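Side-chain contacts in PlzA (Borrelia burgdorferi, PDB 7MIE), which binds the bacterial second messenger c-di-GMP through its PilZ-type architecture and probably acts as a receptor in c-di-GMP signalling: residues S50-R55 with A152-K157; G39-M44 with S78-F83. One frame throughout, in Å; residues are numbered along the deposited sequence. Where two conformers were deposited one is given.

Contact 1: residues S50-R55 with A152-K157; sequences SFLNLR and AIKVGK
The C-terminal end of helix 46-52, closed by a Schellman motif, meets helix 149-164 here, and Lys154 does most of the joining by reaching from its own helix to the last turn of the other. Its chain runs fully extended beyond CG and brings NZ to Phe51 O at 2.9 Å, close to the plane of that carbonyl and with a C=O...N angle of 158°. A water takes a second N-H of the ammonium and donates in turn to Leu52 O, so the lysine serves two carbonyls at the helix end, one directly and one through water.

On the way, the methylene chain crosses the Phe51 ring: CD sits over one face, offset toward the rim, 4.0 Å from the centroid in a CH-pi contact. CG of Phe51 is anti to its backbone N (chi1 174°), which swings the ring out to helix 149-164. Leu52 CD2 packs against Lys154 CB at 3.5 Å and more loosely on Val155 CG2. Asn53, with positive phi, takes the chain out of the helix. Leu158, one turn further along helix 149-164, also touches Phe51 and Leu52, while Val155 and Leu54 both rest on Ile74 of strand 65-74.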
ATOM      1  N   SER A  50      -2.484   9.293   8.662  1.00 23.74           N
ATOM      2  CA  SER A  50      -2.625  10.099   9.874  0.50 22.80           C
ATOM      3  C   SER A  50      -1.288  10.712  10.277  1.00 22.70           C
ATOM      4  O   SER A  50      -1.186  11.916  10.551  1.00 22.60           O
ATOM      5  CB  SER A  50      -3.143   9.252  10.998  0.50 24.67           C
ATOM      6  OG  SER A  50      -4.524   9.093  10.841  0.50 25.67           O
ATOM      7  N   PHE A  51      -0.249   9.868  10.346  1.00 21.02           N
ATOM      8  CA  PHE A  51       1.082  10.352  10.691  1.00 20.68           C
ATOM      9  C   PHE A  51       1.582  11.428   9.735  1.00 20.97           C
ATOM     10  O   PHE A  51       2.099  12.484  10.152  1.00 22.00           O
ATOM     11  CB  PHE A  51       2.049   9.153  10.767  1.00 20.90           C
ATOM     12  CG  PHE A  51       3.499   9.511  10.985  1.00 21.63           C
ATOM     13  CD1 PHE A  51       3.919  10.120  12.172  1.00 22.04           C
ATOM     14  CD2 PHE A  51       4.473   9.194  10.046  1.00 22.43           C
ATOM     15  CE1 PHE A  51       5.262  10.451  12.352  1.00 22.70           C
ATOM     16  CE2 PHE A  51       5.819   9.492  10.247  1.00 22.75           C
ATOM     17  CZ  PHE A  51       6.230  10.120  11.411  1.00 24.21           C
ATOM     18  N   LEU A  52       1.443  11.150   8.408  1.00 19.70           N
ATOM     19  CA  LEU A  52       1.965  12.075   7.407  1.00 21.02           C
ATOM     20  C   LEU A  52       1.046  13.289   7.238  1.00 22.74           C
ATOM     21  O   LEU A  52       1.494  14.259   6.647  1.00 23.91           O
ATOM     22  CB  LEU A  52       2.082  11.365   6.044  1.00 20.75           C
ATOM     23  CG  LEU A  52       3.018  10.155   5.965  1.00 21.02           C
ATOM     24  CD1 LEU A  52       3.021   9.612   4.503  1.00 22.90           C
ATOM     25  CD2 LEU A  52       4.459  10.510   6.350  1.00 22.17           C
ATOM     26  N   ASN A  53      -0.187  13.240   7.774  1.00 22.21           N
ATOM     27  CA  ASN A  53      -1.203  14.269   7.525  1.00 22.47           C
ATOM     28  C   ASN A  53      -1.374  14.439   6.007  1.00 23.94           C
ATOM     29  O   ASN A  53      -1.283  15.547   5.475  1.00 23.45           O
ATOM     30  CB  ASN A  53      -0.801  15.637   8.105  1.00 22.73           C
ATOM     31  CG  ASN A  53      -1.981  16.602   8.155  1.00 24.20           C
ATOM     32  OD1 ASN A  53      -3.105  16.216   7.926  1.00 25.55           O
ATOM     33  ND2 ASN A  53      -1.721  17.848   8.489  1.00 27.04           N
ATOM     34  N   LEU A  54      -1.661  13.323   5.352  1.00 21.95           N
ATOM     35  CA  LEU A  54      -1.803  13.337   3.901  1.00 23.86           C
ATOM     36  C   LEU A  54      -3.048  12.531   3.557  1.00 25.80           C
ATOM     37  O   LEU A  54      -3.207  11.402   4.014  1.00 29.12           O
ATOM     38  CB  LEU A  54      -0.470  12.790   3.339  1.00 24.80           C
ATOM     39  CG  LEU A  54      -0.399  12.613   1.834  1.00 28.85           C
ATOM     40  CD1 LEU A  54      -0.440  13.991   1.181  1.00 28.04           C
ATOM     41  CD2 LEU A  54       0.916  11.875   1.505  1.00 28.00           C
ATOM     42  N   ARG A  55      -4.023  13.170   2.859  1.00 25.64           N
ATOM     43  CA  ARG A  55      -5.219  12.481   2.387  1.00 27.21           C
ATOM     44  C   ARG A  55      -4.787  11.462   1.318  1.00 25.53           C
ATOM     45  O   ARG A  55      -3.840  11.690   0.574  1.00 23.95           O
ATOM     46  CB  ARG A  55      -6.086  13.512   1.626  1.00 31.11           C
ATOM     47  CG  ARG A  55      -7.550  13.166   1.462  1.00 37.55           C
ATOM     48  CD  ARG A  55      -8.304  14.389   0.892  1.00 41.67           C
ATOM     49  NE  ARG A  55      -8.147  15.660   1.631  1.00 44.28           N
ATOM     50  CZ  ARG A  55      -8.839  16.790   1.380  1.00 49.45           C
ATOM     51  NH1 ARG A  55      -8.632  17.894   2.090  1.00 47.24           N
ATOM     52  NH2 ARG A  55      -9.734  16.816   0.405  1.00 47.94           N
ATOM     53  N   ALA A 152       8.519  14.524   3.364  1.00 22.86           N
ATOM     54  CA  ALA A 152       9.729  13.796   2.981  1.00 23.38           C
ATOM     55  C   ALA A 152      10.526  13.261   4.187  1.00 23.70           C
ATOM     56  O   ALA A 152      10.956  12.107   4.207  1.00 22.30           O
ATOM     57  CB  ALA A 152      10.593  14.675   2.084  1.00 24.18           C
ATOM     58  N   ILE A 153      10.733  14.087   5.219  1.00 22.09           N
ATOM     59  CA  ILE A 153      11.511  13.656   6.379  1.00 24.06           C
ATOM     60  C   ILE A 153      10.796  12.530   7.134  1.00 22.84           C
ATOM     61  O   ILE A 153      11.428  11.575   7.579  1.00 22.68           O
ATOM     62  CB  ILE A 153      11.837  14.868   7.296  1.00 26.55           C
ATOM     63  CG1 ILE A 153      12.897  14.490   8.325  1.00 30.58           C
ATOM     64  CG2 ILE A 153      10.603  15.452   7.968  1.00 28.67           C
ATOM     65  CD1 ILE A 153      14.265  14.525   7.654  1.00 35.02           C
ATOM     66  N   LYS A 154       9.446  12.558   7.154  1.00 21.89           N
ATOM     67  CA  LYS A 154       8.715  11.499   7.826  1.00 21.80           C
ATOM     68  C   LYS A 154       8.729  10.205   7.013  1.00 20.51           C
ATOM     69  O   LYS A 154       8.805   9.127   7.588  1.00 20.91           O
ATOM     70  CB  LYS A 154       7.261  11.937   7.984  1.00 23.24           C
ATOM     71  CG  LYS A 154       7.051  12.936   9.127  1.00 22.71           C
ATOM     72  CD  LYS A 154       5.567  13.260   9.216  1.00 22.32           C
ATOM     73  CE  LYS A 154       5.310  14.236  10.357  1.00 23.79           C
ATOM     74  NZ  LYS A 154       3.918  14.725  10.260  1.00 24.06           N
ATOM     75  N   VAL A 155       8.742  10.329   5.685  1.00 19.70           N
ATOM     76  CA  VAL A 155       8.807   9.121   4.858  1.00 19.68           C
ATOM     77  C   VAL A 155      10.177   8.475   5.080  1.00 19.63           C
ATOM     78  O   VAL A 155      10.291   7.248   5.205  1.00 19.28           O
ATOM     79  CB  VAL A 155       8.550   9.463   3.367  1.00 19.11           C
ATOM     80  CG1 VAL A 155       8.803   8.243   2.473  1.00 20.37           C
ATOM     81  CG2 VAL A 155       7.106   9.984   3.174  1.00 20.73           C
ATOM     82  N   GLY A 156      11.217   9.310   5.203  1.00 20.05           N
ATOM     83  CA  GLY A 156      12.539   8.741   5.472  1.00 20.69           C
ATOM     84  C   GLY A 156      12.594   8.019   6.818  1.00 20.93           C
ATOM     85  O   GLY A 156      13.141   6.906   6.912  1.00 20.26           O
ATOM     86  N   LYS A 157      11.927   8.579   7.821  1.00 22.06           N
ATOM     87  CA  LYS A 157      11.889   7.911   9.118  1.00 22.72           C
ATOM     88  C   LYS A 157      11.148   6.579   9.042  1.00 22.00           C
ATOM     89  O   LYS A 157      11.527   5.596   9.696  1.00 23.25           O
ATOM     90  CB  LYS A 157      11.250   8.837  10.161  1.00 26.97           C
ATOM     91  CG  LYS A 157      12.128  10.043  10.493  1.00 29.93           C
ATOM     92  CD  LYS A 157      11.423  11.090  11.332  1.00 37.04           C
ATOM     93  CE  LYS A 157      12.390  12.008  12.057  1.00 41.37           C
ATOM     94  NZ  LYS A 157      11.643  12.823  13.054  1.00 46.81           N
TER
HETATM   95  O   HOH W   1       3.578  15.778   7.631  1.00 30.33           O

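Contact 2: residues G39-M44 with S78-F83; sequences GKEIKM and SLKLIF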
ATOM      1  N   GLY A  39      14.397   3.358  -4.702  1.00 28.09           N
ATOM      2  CA  GLY A  39      13.686   2.157  -5.100  1.00 27.94           C
ATOM      3  C   GLY A  39      12.796   1.562  -4.003  1.00 28.93           C
ATOM      4  O   GLY A  39      12.130   0.547  -4.225  1.00 30.36           O
ATOM      5  N   LYS A  40      12.798   2.175  -2.813  1.00 24.30           N
ATOM      6  CA  LYS A  40      12.031   1.647  -1.692  1.00 22.78           C
ATOM      7  C   LYS A  40      10.764   2.458  -1.475  1.00 22.46           C
ATOM      8  O   LYS A  40      10.680   3.576  -1.947  1.00 25.30           O
ATOM      9  CB  LYS A  40      12.882   1.681  -0.419  1.00 22.68           C
ATOM     10  CG  LYS A  40      14.197   0.895  -0.540  1.00 25.72           C
ATOM     11  CD  LYS A  40      14.037  -0.554  -0.975  1.00 27.79           C
ATOM     12  CE  LYS A  40      15.399  -1.259  -0.918  1.00 32.39           C
ATOM     13  NZ  LYS A  40      15.217  -2.672  -1.338  1.00 36.76           N
ATOM     14  N   GLU A  41       9.759   1.875  -0.816  1.00 21.93           N
ATOM     15  CA  GLU A  41       8.492   2.584  -0.680  1.00 20.19           C
ATOM     16  C   GLU A  41       7.820   2.243   0.644  1.00 21.63           C
ATOM     17  O   GLU A  41       8.116   1.207   1.258  1.00 21.16           O
ATOM     18  CB  GLU A  41       7.551   2.196  -1.842  1.00 21.38           C
ATOM     19  CG  GLU A  41       7.088   0.719  -1.756  1.00 23.26           C
ATOM     20  CD  GLU A  41       6.272   0.069  -2.877  1.00 27.04           C
ATOM     21  OE1 GLU A  41       5.774   0.804  -3.743  1.00 25.78           O
ATOM     22  OE2 GLU A  41       6.087  -1.188  -2.829  1.00 30.16           O
ATOM     23  N   ILE A  42       6.817   3.068   1.021  1.00 19.88           N
ATOM     24  CA  ILE A  42       5.952   2.760   2.144  1.00 19.76           C
ATOM     25  C   ILE A  42       4.522   2.688   1.607  1.00 19.12           C
ATOM     26  O   ILE A  42       4.035   3.653   1.013  1.00 20.78           O
ATOM     27  CB  ILE A  42       6.067   3.906   3.185  1.00 20.11           C
ATOM     28  CG1 ILE A  42       7.500   4.084   3.742  1.00 21.58           C
ATOM     29  CG2 ILE A  42       5.035   3.697   4.297  1.00 20.92           C
ATOM     30  CD1 ILE A  42       8.001   2.836   4.513  1.00 22.16           C
ATOM     31  N   LYS A  43       3.899   1.509   1.763  1.00 19.31           N
ATOM     32  CA  LYS A  43       2.494   1.322   1.372  1.00 19.57           C
ATOM     33  C   LYS A  43       1.572   2.094   2.308  1.00 21.16           C
ATOM     34  O   LYS A  43       1.811   2.174   3.508  1.00 21.57           O
ATOM     35  CB  LYS A  43       2.096  -0.154   1.239  1.00 20.25           C
ATOM     36  CG  LYS A  43       2.827  -0.851   0.100  1.00 23.04           C
ATOM     37  CD  LYS A  43       2.475  -2.298  -0.164  1.00 23.97           C
ATOM     38  CE  LYS A  43       2.821  -3.233   0.970  1.00 25.91           C
ATOM     39  NZ  LYS A  43       4.301  -3.387   1.188  1.00 26.43           N
ATOM     40  N   MET A  44       0.466   2.648   1.754  1.00 20.55           N
ATOM     41  CA  MET A  44      -0.398   3.505   2.556  1.00 21.37           C
ATOM     42  C   MET A  44      -1.395   2.695   3.390  1.00 22.08           C
ATOM     43  O   MET A  44      -1.882   1.638   2.980  1.00 23.74           O
ATOM     44  CB  MET A  44      -1.153   4.511   1.673  1.00 22.65           C
ATOM     45  CG  MET A  44      -0.228   5.252   0.755  1.00 25.65           C
ATOM     46  SD  MET A  44       1.104   6.200   1.617  1.00 31.38           S
ATOM     47  CE  MET A  44       0.044   7.463   2.249  1.00 26.30           C
ATOM     48  N   SER A  78       9.214  10.134  -5.109  1.00 24.24           N
ATOM     49  CA  SER A  78       8.226   9.656  -6.062  1.00 23.83           C
ATOM     50  C   SER A  78       7.098   9.057  -5.248  1.00 24.02           C
ATOM     51  O   SER A  78       7.243   8.887  -4.034  1.00 22.23           O
ATOM     52  CB  SER A  78       8.801   8.603  -7.026  1.00 23.48           C
ATOM     53  OG  SER A  78       9.260   7.438  -6.315  1.00 24.85           O
ATOM     54  N   LEU A  79       5.982   8.774  -5.936  1.00 22.20           N
ATOM     55  CA  LEU A  79       4.916   8.031  -5.299  1.00 22.16           C
ATOM     56  C   LEU A  79       4.204   7.202  -6.360  1.00 21.29           C
ATOM     57  O   LEU A  79       4.444   7.381  -7.552  1.00 21.57           O
ATOM     58  CB  LEU A  79       4.027   9.006  -4.518  1.00 22.91           C
ATOM     59  CG  LEU A  79       2.962   9.809  -5.279  1.00 24.88           C
ATOM     60  CD1 LEU A  79       2.265  10.804  -4.310  1.00 27.44           C
ATOM     61  CD2 LEU A  79       3.543  10.560  -6.473  1.00 28.98           C
ATOM     62  N   LYS A  80       3.370   6.266  -5.904  1.00 19.71           N
ATOM     63  CA  LYS A  80       2.635   5.408  -6.819  1.00 20.47           C
ATOM     64  C   LYS A  80       1.144   5.675  -6.631  1.00 20.00           C
ATOM     65  O   LYS A  80       0.641   5.680  -5.510  1.00 19.69           O
ATOM     66  CB  LYS A  80       2.915   3.922  -6.584  1.00 20.71           C
ATOM     67  CG  LYS A  80       4.322   3.500  -6.974  1.00 22.83           C
ATOM     68  CD  LYS A  80       4.562   1.991  -6.858  1.00 26.52           C
ATOM     69  CE  LYS A  80       6.043   1.703  -6.819  1.00 28.67           C
ATOM     70  NZ  LYS A  80       6.253   0.253  -6.574  1.00 31.09           N
ATOM     71  N   LEU A  81       0.461   5.865  -7.765  1.00 18.82           N
ATOM     72  CA  LEU A  81      -0.952   6.240  -7.741  1.00 20.33           C
ATOM     73  C   LEU A  81      -1.768   5.236  -8.543  1.00 20.84           C
ATOM     74  O   LEU A  81      -1.306   4.753  -9.589  1.00 21.42           O
ATOM     75  CB  LEU A  81      -1.168   7.638  -8.345  1.00 20.39           C
ATOM     76  CG  LEU A  81      -0.444   8.830  -7.702  1.00 22.03           C
ATOM     77  CD1 LEU A  81      -1.026  10.154  -8.263  1.00 23.18           C
ATOM     78  CD2 LEU A  81      -0.642   8.807  -6.171  1.00 22.33           C
ATOM     79  N   ILE A  82      -3.000   4.981  -8.054  1.00 20.36           N
ATOM     80  CA  ILE A  82      -3.955   4.112  -8.740  1.00 20.98           C
ATOM     81  C   ILE A  82      -5.007   4.972  -9.431  1.00 20.47           C
ATOM     82  O   ILE A  82      -5.646   5.850  -8.808  1.00 20.65           O
ATOM     83  CB  ILE A  82      -4.649   3.173  -7.728  1.00 22.70           C
ATOM     84  CG1 ILE A  82      -3.648   2.169  -7.129  1.00 23.20           C
ATOM     85  CG2 ILE A  82      -5.860   2.467  -8.373  1.00 23.89           C
ATOM     86  CD1 ILE A  82      -4.170   1.576  -5.791  1.00 24.16           C
ATOM     87  N   PHE A  83      -5.200   4.655 -10.728  1.00 20.32           N
ATOM     88  CA  PHE A  83      -6.301   5.235 -11.500  1.00 21.65           C
ATOM     89  C   PHE A  83      -7.037   4.137 -12.255  1.00 21.61           C
ATOM     90  O   PHE A  83      -6.471   3.090 -12.582  1.00 22.50           O
ATOM     91  CB  PHE A  83      -5.743   6.234 -12.531  1.00 22.13           C
ATOM     92  CG  PHE A  83      -5.148   7.499 -11.959  1.00 23.90           C
ATOM     93  CD1 PHE A  83      -5.963   8.541 -11.525  1.00 23.92           C
ATOM     94  CD2 PHE A  83      -3.766   7.607 -11.815  1.00 25.67           C
ATOM     95  CE1 PHE A  83      -5.394   9.688 -10.977  1.00 25.13           C
ATOM     96  CE2 PHE A  83      -3.210   8.752 -11.263  1.00 26.21           C
ATOM     97  CZ  PHE A  83      -4.025   9.789 -10.868  1.00 25.80           C
TER
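The carboxylate of Glu41 is the flat group of this contact, and Lys80 comes to it from above its plane. NZ of Lys80 lies 2.9 Å from Glu41 OE1, in a direction 46° out of the carboxylate plane, and donates a hydrogen bond that is part of a salt bridge. The bridge is one-sided: from NZ to the other oxygen, Glu41 OE2, the distance is 4.0 Å. Carried in by the NZ bond, Lys80 CE lies 3.2 Å from Glu41 OE1.

The two side chains meet at about a right angle. Glu41 carries CG between its backbone N and carbonyl carbon (chi1 68°) and then extends, which sends the carboxylate out toward strand 78-84. Lys80 holds CG beside its own backbone N (chi1 -70°) and stretches to full length from the strand. No backbone pairing joins the two segments, whose closest CA atoms, those of Glu41 and Leu79, are 8.0 Å apart. Strand 65-74 lies between them in the sheet, paired with Ile42 through Ile74 and with Lys80 through Tyr72 and Ser73. The side chains therefore bridge across an intervening strand of the antiparallel sheet of the PilZN3 domain.

That strand also supplies a second partner for the acceptor, since Ser73 OG hydrogen-bonds to Glu41 OE1. Two bonds thus converge on one carboxylate oxygen, which should restrict where it sits. Sharing OE1 between an ammonium and a hydroxyl probably draws negative charge toward that oxygen, and the nearby positive charge would be expected to favour the ionised carboxylate at this partly exposed surface.

Overall arrangement
Contacts 1 and 2 both belong to the PilZN3 part of the chain, their centres about 13 Å apart and their nearest atoms about 4 Å apart without touching. Their segments alternate along the chain: 39-44, 50-55, 78-83, then 152-157. Strand 42-43 leads directly into helix 46-52, so one short run of chain supplies the first half of both contacts. Strand 65-74 and helix 149-164 reach both: Ile74 touches Val155 and pairs with Ile42, while Leu158 touches Phe51, Leu52 and Ile42. Contact 1 thus joins two helices beside the sheet, contact 2 crosses its strands, and together they tie the early chain to later parts of the same region, with the side chains of Phe51 and Glu41 each about 13 Å from a bound c-di-GMP.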